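Local coordinates for protein leucine aminopeptidase 2 (Saccharomyces cerevisiae, PDB 2XQ0) that cleaves di- and tripeptides as a zinc-dependent M1-family aminopeptidase and shows a low epoxide hydrolase activity in vitro, at residues D269-G274 and M281-P286; A126-N131 and Y141-L146. One frame throughout, in Å; residues are numbered along the deposited sequence.

Contact 1: D269-G274 and M281-P286. With BES (2-(3-amino-2-hydroxy-4-phenyl-butyrylamino)-4-methyl-pentanoic acid), chain B.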
ATOM      1  N   ASP A 269       4.599   5.983 -14.840  1.00 31.73           N
ATOM      2  CA  ASP A 269       5.719   5.181 -14.354  1.00 38.77           C
ATOM      3  C   ASP A 269       6.346   5.673 -13.037  1.00 37.50           C
ATOM      4  O   ASP A 269       6.942   4.883 -12.310  1.00 40.54           O
ATOM      5  CB  ASP A 269       6.763   4.980 -15.467  1.00 41.10           C
ATOM      6  CG  ASP A 269       6.130   4.514 -16.779  1.00 47.04           C
ATOM      7  OD1 ASP A 269       5.999   3.289 -16.993  1.00 45.33           O
ATOM      8  OD2 ASP A 269       5.749   5.380 -17.598  1.00 59.03           O
ATOM      9  N   SER A 270       6.169   6.954 -12.705  1.00 31.82           N
ATOM     10  CA  SER A 270       6.688   7.494 -11.437  1.00 32.94           C
ATOM     11  C   SER A 270       5.911   7.063 -10.190  1.00 32.45           C
ATOM     12  O   SER A 270       6.309   7.356  -9.055  1.00 31.67           O
ATOM     13  CB  SER A 270       6.740   9.024 -11.482  1.00 35.28           C
ATOM     14  OG  SER A 270       5.445   9.580 -11.645  1.00 34.43           O
ATOM     15  N   TYR A 271       4.801   6.364 -10.386  1.00 31.47           N
ATOM     16  CA  TYR A 271       3.989   5.952  -9.256  1.00 28.20           C
ATOM     17  C   TYR A 271       4.804   5.104  -8.259  1.00 31.78           C
ATOM     18  O   TYR A 271       5.423   4.112  -8.644  1.00 34.71           O
ATOM     19  CB  TYR A 271       2.740   5.214  -9.740  1.00 27.90           C
ATOM     20  CG  TYR A 271       1.743   4.992  -8.634  1.00 30.03           C
ATOM     21  CD1 TYR A 271       1.012   6.050  -8.117  1.00 28.89           C
ATOM     22  CD2 TYR A 271       1.531   3.726  -8.111  1.00 32.22           C
ATOM     23  CE1 TYR A 271       0.103   5.858  -7.101  1.00 28.23           C
ATOM     24  CE2 TYR A 271       0.633   3.521  -7.090  1.00 26.14           C
ATOM     25  CZ  TYR A 271      -0.077   4.590  -6.590  1.00 29.75           C
ATOM     26  OH  TYR A 271      -0.972   4.382  -5.583  1.00 31.42           O
ATOM     27  N   PRO A 272       4.802   5.491  -6.972  1.00 34.16           N
ATOM     28  CA  PRO A 272       5.746   4.931  -5.992  1.00 36.15           C
ATOM     29  C   PRO A 272       5.267   3.707  -5.201  1.00 35.80           C
ATOM     30  O   PRO A 272       6.088   3.068  -4.543  1.00 39.63           O
ATOM     31  CB  PRO A 272       5.967   6.106  -5.033  1.00 38.72           C
ATOM     32  CG  PRO A 272       4.639   6.820  -5.045  1.00 39.78           C
ATOM     33  CD  PRO A 272       4.025   6.612  -6.410  1.00 39.13           C
ATOM     34  N   TYR A 273       3.977   3.391  -5.236  1.00 27.51           N
ATOM     35  CA  TYR A 273       3.484   2.222  -4.520  1.00 24.64           C
ATOM     36  C   TYR A 273       3.061   1.167  -5.516  1.00 21.83           C
ATOM     37  O   TYR A 273       3.080   1.413  -6.721  1.00 30.34           O
ATOM     38  CB  TYR A 273       2.342   2.605  -3.574  1.00 33.96           C
ATOM     39  CG  TYR A 273       2.777   3.633  -2.554  1.00 47.19           C
ATOM     40  CD1 TYR A 273       3.319   3.248  -1.340  1.00 56.14           C
ATOM     41  CD2 TYR A 273       2.679   4.990  -2.824  1.00 50.20           C
ATOM     42  CE1 TYR A 273       3.738   4.186  -0.415  1.00 64.29           C
ATOM     43  CE2 TYR A 273       3.094   5.933  -1.911  1.00 58.03           C
ATOM     44  CZ  TYR A 273       3.623   5.529  -0.707  1.00 66.91           C
ATOM     45  OH  TYR A 273       4.037   6.476   0.207  1.00 68.11           O
ATOM     46  N   GLY A 274       2.716  -0.015  -5.017  1.00 25.70           N
ATOM     47  CA  GLY A 274       2.278  -1.098  -5.875  1.00 22.88           C
ATOM     48  C   GLY A 274       0.829  -0.795  -6.208  1.00 28.04           C
ATOM     49  O   GLY A 274       0.368  -1.016  -7.321  1.00 24.00           O
ATOM     50  N   MET A 281     -11.723   3.330  -7.436  1.00 19.79           N
ATOM     51  CA  MET A 281     -10.619   3.593  -8.361  1.00 23.20           C
ATOM     52  C   MET A 281      -9.296   3.198  -7.746  1.00 22.56           C
ATOM     53  O   MET A 281      -8.581   4.035  -7.236  1.00 20.17           O
ATOM     54  CB  MET A 281     -10.575   5.073  -8.786  1.00 18.52           C
ATOM     55  CG  MET A 281      -9.661   5.390  -9.987  1.00 21.97           C
ATOM     56  SD  MET A 281      -9.996   4.451 -11.509  1.00 29.13           S
ATOM     57  CE  MET A 281     -11.673   5.017 -11.855  1.00 23.49           C
ATOM     58  N   THR A 282      -8.980   1.915  -7.798  1.00 17.78           N
ATOM     59  CA  THR A 282      -7.683   1.428  -7.348  1.00 14.68           C
ATOM     60  C   THR A 282      -6.580   2.084  -8.178  1.00 18.46           C
ATOM     61  O   THR A 282      -6.665   2.126  -9.400  1.00 24.27           O
ATOM     62  CB  THR A 282      -7.643  -0.119  -7.509  1.00 17.99           C
ATOM     63  OG1 THR A 282      -8.425  -0.703  -6.463  1.00 22.09           O
ATOM     64  CG2 THR A 282      -6.210  -0.648  -7.417  1.00 23.61           C
ATOM     65  N   PHE A 283      -5.550   2.607  -7.519  1.00 15.70           N
ATOM     66  CA  PHE A 283      -4.407   3.167  -8.215  1.00 15.27           C
ATOM     67  C   PHE A 283      -3.395   2.051  -8.302  1.00 25.16           C
ATOM     68  O   PHE A 283      -3.106   1.399  -7.305  1.00 26.05           O
ATOM     69  CB  PHE A 283      -3.802   4.348  -7.455  1.00 19.47           C
ATOM     70  CG  PHE A 283      -4.538   5.641  -7.629  1.00 19.02           C
ATOM     71  CD1 PHE A 283      -5.911   5.669  -7.809  1.00 25.36           C
ATOM     72  CD2 PHE A 283      -3.848   6.846  -7.582  1.00 25.51           C
ATOM     73  CE1 PHE A 283      -6.588   6.872  -7.963  1.00 37.78           C
ATOM     74  CE2 PHE A 283      -4.515   8.053  -7.734  1.00 27.12           C
ATOM     75  CZ  PHE A 283      -5.889   8.066  -7.927  1.00 33.59           C
ATOM     76  N   ALA A 284      -2.877   1.797  -9.499  1.00 19.59           N
ATOM     77  CA  ALA A 284      -1.937   0.696  -9.685  1.00 21.23           C
ATOM     78  C   ALA A 284      -0.650   1.118 -10.409  1.00 30.18           C
ATOM     79  O   ALA A 284      -0.675   2.017 -11.250  1.00 26.38           O
ATOM     80  CB  ALA A 284      -2.620  -0.451 -10.426  1.00 22.91           C
ATOM     81  N   THR A 285       0.467   0.478 -10.057  1.00 26.85           N
ATOM     82  CA  THR A 285       1.754   0.657 -10.737  1.00 21.74           C
ATOM     83  C   THR A 285       1.716  -0.047 -12.097  1.00 23.76           C
ATOM     84  O   THR A 285       1.185  -1.153 -12.220  1.00 28.07           O
ATOM     85  CB  THR A 285       2.930   0.086  -9.881  1.00 27.06           C
ATOM     86  OG1 THR A 285       4.171   0.193 -10.589  1.00 32.43           O
ATOM     87  CG2 THR A 285       2.688  -1.381  -9.509  1.00 28.87           C
ATOM     88  N   PRO A 286       2.262   0.602 -13.129  1.00 23.18           N
ATOM     89  CA  PRO A 286       2.365  -0.023 -14.456  1.00 25.96           C
ATOM     90  C   PRO A 286       3.301  -1.223 -14.450  1.00 25.85           C
ATOM     91  O   PRO A 286       3.273  -2.019 -15.383  1.00 32.16           O
ATOM     92  CB  PRO A 286       2.971   1.079 -15.334  1.00 27.39           C
ATOM     93  CG  PRO A 286       2.986   2.308 -14.516  1.00 32.68           C
ATOM     94  CD  PRO A 286       2.856   1.948 -13.083  1.00 25.57           C
TER
HETATM   95  N2  BES B 901      -2.401   1.781   0.581  1.00 46.76           N
HETATM   96  C1  BES B 901      -1.397   0.751   0.749  1.00 45.88           C
HETATM   97  C6  BES B 901       0.000   1.337   0.537  1.00 46.67           C
HETATM   98  C7  BES B 901       0.294   2.377   1.595  1.00 48.03           C
HETATM   99  C8  BES B 901       0.024   2.098   2.930  1.00 45.10           C
HETATM  100  C12 BES B 901       0.816   3.616   1.235  1.00 51.51           C
HETATM  101  C9  BES B 901       0.287   3.052   3.906  1.00 44.27           C
HETATM  102  C11 BES B 901       1.077   4.572   2.214  1.00 49.59           C
HETATM  103  C10 BES B 901       0.813   4.290   3.550  1.00 44.60           C
HETATM  104  C2  BES B 901      -1.631  -0.414  -0.221  1.00 44.93           C
HETATM  105  O2  BES B 901      -2.924  -1.027  -0.123  1.00 32.40           O
HETATM  106  C3  BES B 901      -0.576  -1.433   0.055  1.00 47.59           C
HETATM  107  O3  BES B 901      -0.599  -2.126   1.076  1.00 38.26           O
HETATM  108  N1  BES B 901       0.332  -1.434  -0.912  1.00 55.01           N
HETATM  109  C4  BES B 901       1.516  -2.260  -1.031  1.00 58.17           C
HETATM  110  C13 BES B 901       1.067  -3.387  -1.952  1.00 51.78           C
HETATM  111  C14 BES B 901       1.340  -4.769  -1.373  1.00 54.64           C
HETATM  112  C15 BES B 901       0.433  -5.801  -2.032  1.00 48.21           C
HETATM  113  C16 BES B 901       1.186  -4.793   0.146  1.00 59.03           C
HETATM  114  C5  BES B 901       2.545  -1.429  -1.742  1.00 58.04           C
HETATM  115  O1  BES B 901       3.758  -1.675  -1.557  1.00 58.99           O
HETATM  116  O4  BES B 901       2.144  -0.506  -2.496  1.00 49.54           O
HETATM  117  O   HOH W   1       5.277   2.513 -10.759  1.00 38.58           O
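Thr285 N donates to Gly274 O over 3.1 Å, the hydrogen bond that ties the two segments; it is nearly straight at the hydrogen (164°), yet the donor sits above the carbonyl plane. A water adds a second polar link: it donates to Tyr271 O and Asp269 O and accepts from Thr285 OG1 at 2.6 Å. That hydroxyl, which also bonds Thr287, is turned anti to its own backbone N (chi1 177°), while Thr285 CG2 rests 3.2 Å from Gly274 O. Here strand 282-284 is bordered by the substrate-binding loop that leads into the Gly-Gly-Met-Glu run, the counterpart of the GXMEN motif of M1 aminopeptidases, and Gly274 N donates to O4 of bestatin at 2.6 Å. Apolar packing centres on Tyr271, a long flat side chain that crosses Phe283 at about a right angle, its CZ 3.8 Å from Phe283 CB. Farther along, the compact ring of Pro286 puts CG 4.0 Å from Asp269 CA, while Asp269 pairs with Arg231. Tyr273 carries one ring face to the inhibitor, with CE1 3.4 Å from bestatin C12; an alanine here would probably leave the inhibitor's phenyl group without that aromatic wall.

Contact 2: A126-N131 and Y141-L146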
ATOM      1  N   ALA A 126       0.676  16.030  -1.161  1.00 16.76           N
ATOM      2  CA  ALA A 126      -0.347  15.070  -1.598  1.00 20.80           C
ATOM      3  C   ALA A 126      -0.279  14.730  -3.107  1.00 28.10           C
ATOM      4  O   ALA A 126      -0.791  13.694  -3.551  1.00 29.87           O
ATOM      5  CB  ALA A 126      -1.736  15.570  -1.204  1.00 19.93           C
ATOM      6  N   LEU A 127       0.389  15.577  -3.891  1.00 19.96           N
ATOM      7  CA  LEU A 127       0.287  15.473  -5.338  1.00 15.43           C
ATOM      8  C   LEU A 127       1.635  15.299  -5.994  1.00 23.29           C
ATOM      9  O   LEU A 127       2.648  15.806  -5.505  1.00 25.32           O
ATOM     10  CB  LEU A 127      -0.399  16.725  -5.919  1.00 20.15           C
ATOM     11  CG  LEU A 127      -1.838  16.962  -5.431  1.00 25.65           C
ATOM     12  CD1 LEU A 127      -2.317  18.388  -5.778  1.00 24.82           C
ATOM     13  CD2 LEU A 127      -2.809  15.899  -5.977  1.00 19.47           C
ATOM     14  N   GLN A 128       1.652  14.575  -7.105  1.00 20.20           N
ATOM     15  CA  GLN A 128       2.780  14.660  -8.017  1.00 28.88           C
ATOM     16  C   GLN A 128       2.297  15.204  -9.374  1.00 34.48           C
ATOM     17  O   GLN A 128       1.269  14.760  -9.905  1.00 24.99           O
ATOM     18  CB  GLN A 128       3.504  13.318  -8.203  1.00 23.77           C
ATOM     19  CG  GLN A 128       4.821  13.509  -9.029  1.00 25.79           C
ATOM     20  CD  GLN A 128       5.475  12.209  -9.488  1.00 32.56           C
ATOM     21  OE1 GLN A 128       4.962  11.114  -9.256  1.00 29.96           O
ATOM     22  NE2 GLN A 128       6.624  12.332 -10.146  1.00 42.32           N
ATOM     23  N   TRP A 129       3.022  16.183  -9.914  1.00 29.09           N
ATOM     24  CA  TRP A 129       2.677  16.763 -11.215  1.00 27.82           C
ATOM     25  C   TRP A 129       3.720  16.374 -12.225  1.00 28.17           C
ATOM     26  O   TRP A 129       4.910  16.479 -11.947  1.00 28.76           O
ATOM     27  CB  TRP A 129       2.635  18.299 -11.147  1.00 22.95           C
ATOM     28  CG  TRP A 129       1.638  18.847 -10.163  1.00 23.26           C
ATOM     29  CD1 TRP A 129       1.830  19.059  -8.835  1.00 26.09           C
ATOM     30  CD2 TRP A 129       0.294  19.255 -10.447  1.00 25.01           C
ATOM     31  NE1 TRP A 129       0.684  19.575  -8.265  1.00 24.90           N
ATOM     32  CE2 TRP A 129      -0.273  19.702  -9.235  1.00 23.65           C
ATOM     33  CE3 TRP A 129      -0.485  19.283 -11.610  1.00 25.77           C
ATOM     34  CZ2 TRP A 129      -1.579  20.175  -9.149  1.00 26.05           C
ATOM     35  CZ3 TRP A 129      -1.785  19.755 -11.523  1.00 28.90           C
ATOM     36  CH2 TRP A 129      -2.316  20.201 -10.299  1.00 25.57           C
ATOM     37  N   LEU A 130       3.274  15.936 -13.401  1.00 28.05           N
ATOM     38  CA  LEU A 130       4.163  15.717 -14.532  1.00 33.13           C
ATOM     39  C   LEU A 130       3.797  16.640 -15.686  1.00 34.05           C
ATOM     40  O   LEU A 130       2.617  16.817 -15.989  1.00 35.15           O
ATOM     41  CB  LEU A 130       4.088  14.261 -15.001  1.00 36.65           C
ATOM     42  CG  LEU A 130       4.696  13.225 -14.057  1.00 37.25           C
ATOM     43  CD1 LEU A 130       3.644  12.679 -13.114  1.00 29.28           C
ATOM     44  CD2 LEU A 130       5.315  12.096 -14.845  1.00 40.88           C
ATOM     45  N   ASN A 131       4.803  17.227 -16.326  1.00 40.43           N
ATOM     46  CA  ASN A 131       4.581  18.041 -17.524  1.00 47.16           C
ATOM     47  C   ASN A 131       4.635  17.232 -18.827  1.00 46.57           C
ATOM     48  O   ASN A 131       4.997  16.055 -18.814  1.00 44.46           O
ATOM     49  CB  ASN A 131       5.571  19.207 -17.580  1.00 52.50           C
ATOM     50  CG  ASN A 131       7.017  18.746 -17.642  1.00 56.34           C
ATOM     51  OD1 ASN A 131       7.355  17.828 -18.390  1.00 54.66           O
ATOM     52  ND2 ASN A 131       7.877  19.386 -16.858  1.00 58.01           N
ATOM     53  N   TYR A 141       0.115  15.578 -16.336  1.00 36.15           N
ATOM     54  CA  TYR A 141      -0.568  14.567 -15.545  1.00 33.81           C
ATOM     55  C   TYR A 141      -0.368  14.903 -14.091  1.00 25.54           C
ATOM     56  O   TYR A 141       0.661  15.466 -13.713  1.00 28.42           O
ATOM     57  CB  TYR A 141       0.055  13.199 -15.843  1.00 31.22           C
ATOM     58  CG  TYR A 141      -0.696  11.967 -15.347  1.00 31.43           C
ATOM     59  CD1 TYR A 141      -0.573  11.532 -14.030  1.00 31.69           C
ATOM     60  CD2 TYR A 141      -1.463  11.203 -16.218  1.00 31.06           C
ATOM     61  CE1 TYR A 141      -1.211  10.391 -13.586  1.00 29.25           C
ATOM     62  CE2 TYR A 141      -2.107  10.064 -15.788  1.00 34.87           C
ATOM     63  CZ  TYR A 141      -1.982   9.663 -14.467  1.00 35.37           C
ATOM     64  OH  TYR A 141      -2.630   8.529 -14.035  1.00 30.30           O
ATOM     65  N   VAL A 142      -1.352  14.570 -13.268  1.00 22.92           N
ATOM     66  CA  VAL A 142      -1.205  14.740 -11.837  1.00 22.90           C
ATOM     67  C   VAL A 142      -1.974  13.620 -11.152  1.00 23.96           C
ATOM     68  O   VAL A 142      -2.991  13.154 -11.667  1.00 21.97           O
ATOM     69  CB  VAL A 142      -1.752  16.096 -11.394  1.00 21.38           C
ATOM     70  CG1 VAL A 142      -3.228  16.207 -11.796  1.00 22.52           C
ATOM     71  CG2 VAL A 142      -1.558  16.332  -9.881  1.00 23.02           C
ATOM     72  N   PHE A 143      -1.477  13.166 -10.009  1.00 21.24           N
ATOM     73  CA  PHE A 143      -2.221  12.178  -9.215  1.00 17.79           C
ATOM     74  C   PHE A 143      -1.927  12.401  -7.752  1.00 19.23           C
ATOM     75  O   PHE A 143      -0.883  12.952  -7.408  1.00 23.36           O
ATOM     76  CB  PHE A 143      -1.872  10.745  -9.629  1.00 20.32           C
ATOM     77  CG  PHE A 143      -0.455  10.344  -9.316  1.00 20.29           C
ATOM     78  CD1 PHE A 143      -0.130   9.784  -8.087  1.00 24.58           C
ATOM     79  CD2 PHE A 143       0.551  10.533 -10.244  1.00 20.97           C
ATOM     80  CE1 PHE A 143       1.187   9.426  -7.812  1.00 24.33           C
ATOM     81  CE2 PHE A 143       1.848  10.162  -9.982  1.00 25.96           C
ATOM     82  CZ  PHE A 143       2.171   9.617  -8.769  1.00 21.78           C
ATOM     83  N   SER A 144      -2.842  11.961  -6.899  1.00 25.23           N
ATOM     84  CA  SER A 144      -2.686  12.077  -5.450  1.00 23.46           C
ATOM     85  C   SER A 144      -2.313  10.760  -4.789  1.00 18.71           C
ATOM     86  O   SER A 144      -2.442   9.674  -5.368  1.00 17.92           O
ATOM     87  CB  SER A 144      -4.001  12.565  -4.845  1.00 21.35           C
ATOM     88  OG  SER A 144      -4.973  11.546  -4.992  1.00 17.96           O
ATOM     89  N   GLN A 145      -1.839  10.866  -3.556  1.00 24.43           N
ATOM     90  CA  GLN A 145      -1.625   9.721  -2.686  1.00 21.30           C
ATOM     91  C   GLN A 145      -1.730  10.305  -1.279  1.00 20.83           C
ATOM     92  O   GLN A 145      -0.864  11.076  -0.862  1.00 18.81           O
ATOM     93  CB  GLN A 145      -0.240   9.111  -2.914  1.00 25.31           C
ATOM     94  CG  GLN A 145       0.229   8.208  -1.774  1.00 39.22           C
ATOM     95  CD  GLN A 145      -0.696   7.026  -1.567  1.00 46.20           C
ATOM     96  OE1 GLN A 145      -0.984   6.285  -2.507  1.00 55.50           O
ATOM     97  NE2 GLN A 145      -1.180   6.854  -0.340  1.00 32.94           N
ATOM     98  N   LEU A 146      -2.810   9.983  -0.573  1.00 13.93           N
ATOM     99  CA  LEU A 146      -3.128  10.674   0.680  1.00 17.07           C
ATOM    100  C   LEU A 146      -2.767   9.900   1.947  1.00 25.98           C
ATOM    101  O   LEU A 146      -2.604  10.481   3.036  1.00 20.78           O
ATOM    102  CB  LEU A 146      -4.608  11.088   0.713  1.00 19.04           C
ATOM    103  CG  LEU A 146      -5.092  11.897  -0.487  1.00 20.48           C
ATOM    104  CD1 LEU A 146      -6.482  12.485  -0.219  1.00 15.61           C
ATOM    105  CD2 LEU A 146      -4.095  12.986  -0.843  1.00 16.79           C
TER
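Val142 runs alongside Trp129 and sets its CG2 over the face of the indole, 3.5 Å from the centroid of the six-membered ring and 11° off the normal, a CH-pi contact. With chi1 at 58°, CG1 lies between the backbone N and the carbonyl carbon and CG2 is anti to the N, which sends CG2 over the ring. Leu127 extends this face of the hairpin, its CD2 3.7 Å from Ser144 CB, and Ile46 meets both Leu127 and Trp129. Past the strands, Ala126 CB, small enough for a close approach, meets Leu146 CD2 at 3.5 Å. On the other face Leu130 packs beside Tyr141 and Phe143, and the extended Gln128 runs alongside Phe143, bringing OE1 3.2 Å from Phe143 CZ with amide and ring planes 69° apart. Between the faces runs antiparallel pairing: Leu130 N gives Tyr141 O a straight 2.7 Å bond, Gln128 and Phe143 exchange two bonds, and Gln145 N donates to Ala126 O at 3.0 Å. Backbone bonding thus carries the hairpin as far as Gln145, a substrate-binding residue, while Gln128 OE1, Tyr141 OH and Ser144 OG find partners beyond the hairpin in Ser270, Asn267 and Ile209 N.

How the contacts relate
Contact 2 comes first along the chain and is complete before contact 1 begins; their centres lie about 11 Å apart. The hairpin 127-130/141-144 forms one side of a four-stranded antiparallel sheet in the N-terminal domain of the M1 fold, whereas strand 282-284 belongs to a separate mixed sheet in the peptidase domain. Where they meet, Phe283 CE2 packs 3.5 Å from Ser144 O, and Tyr271 CD1 packs 3.4 Å from Phe143 CE1. The interface therefore brings two substrate-binding segments together: Gln145 and Leu146 at the end of the hairpin, and Pro272 to Gly274 in the loop, so that both domains contribute to one active-site cleft.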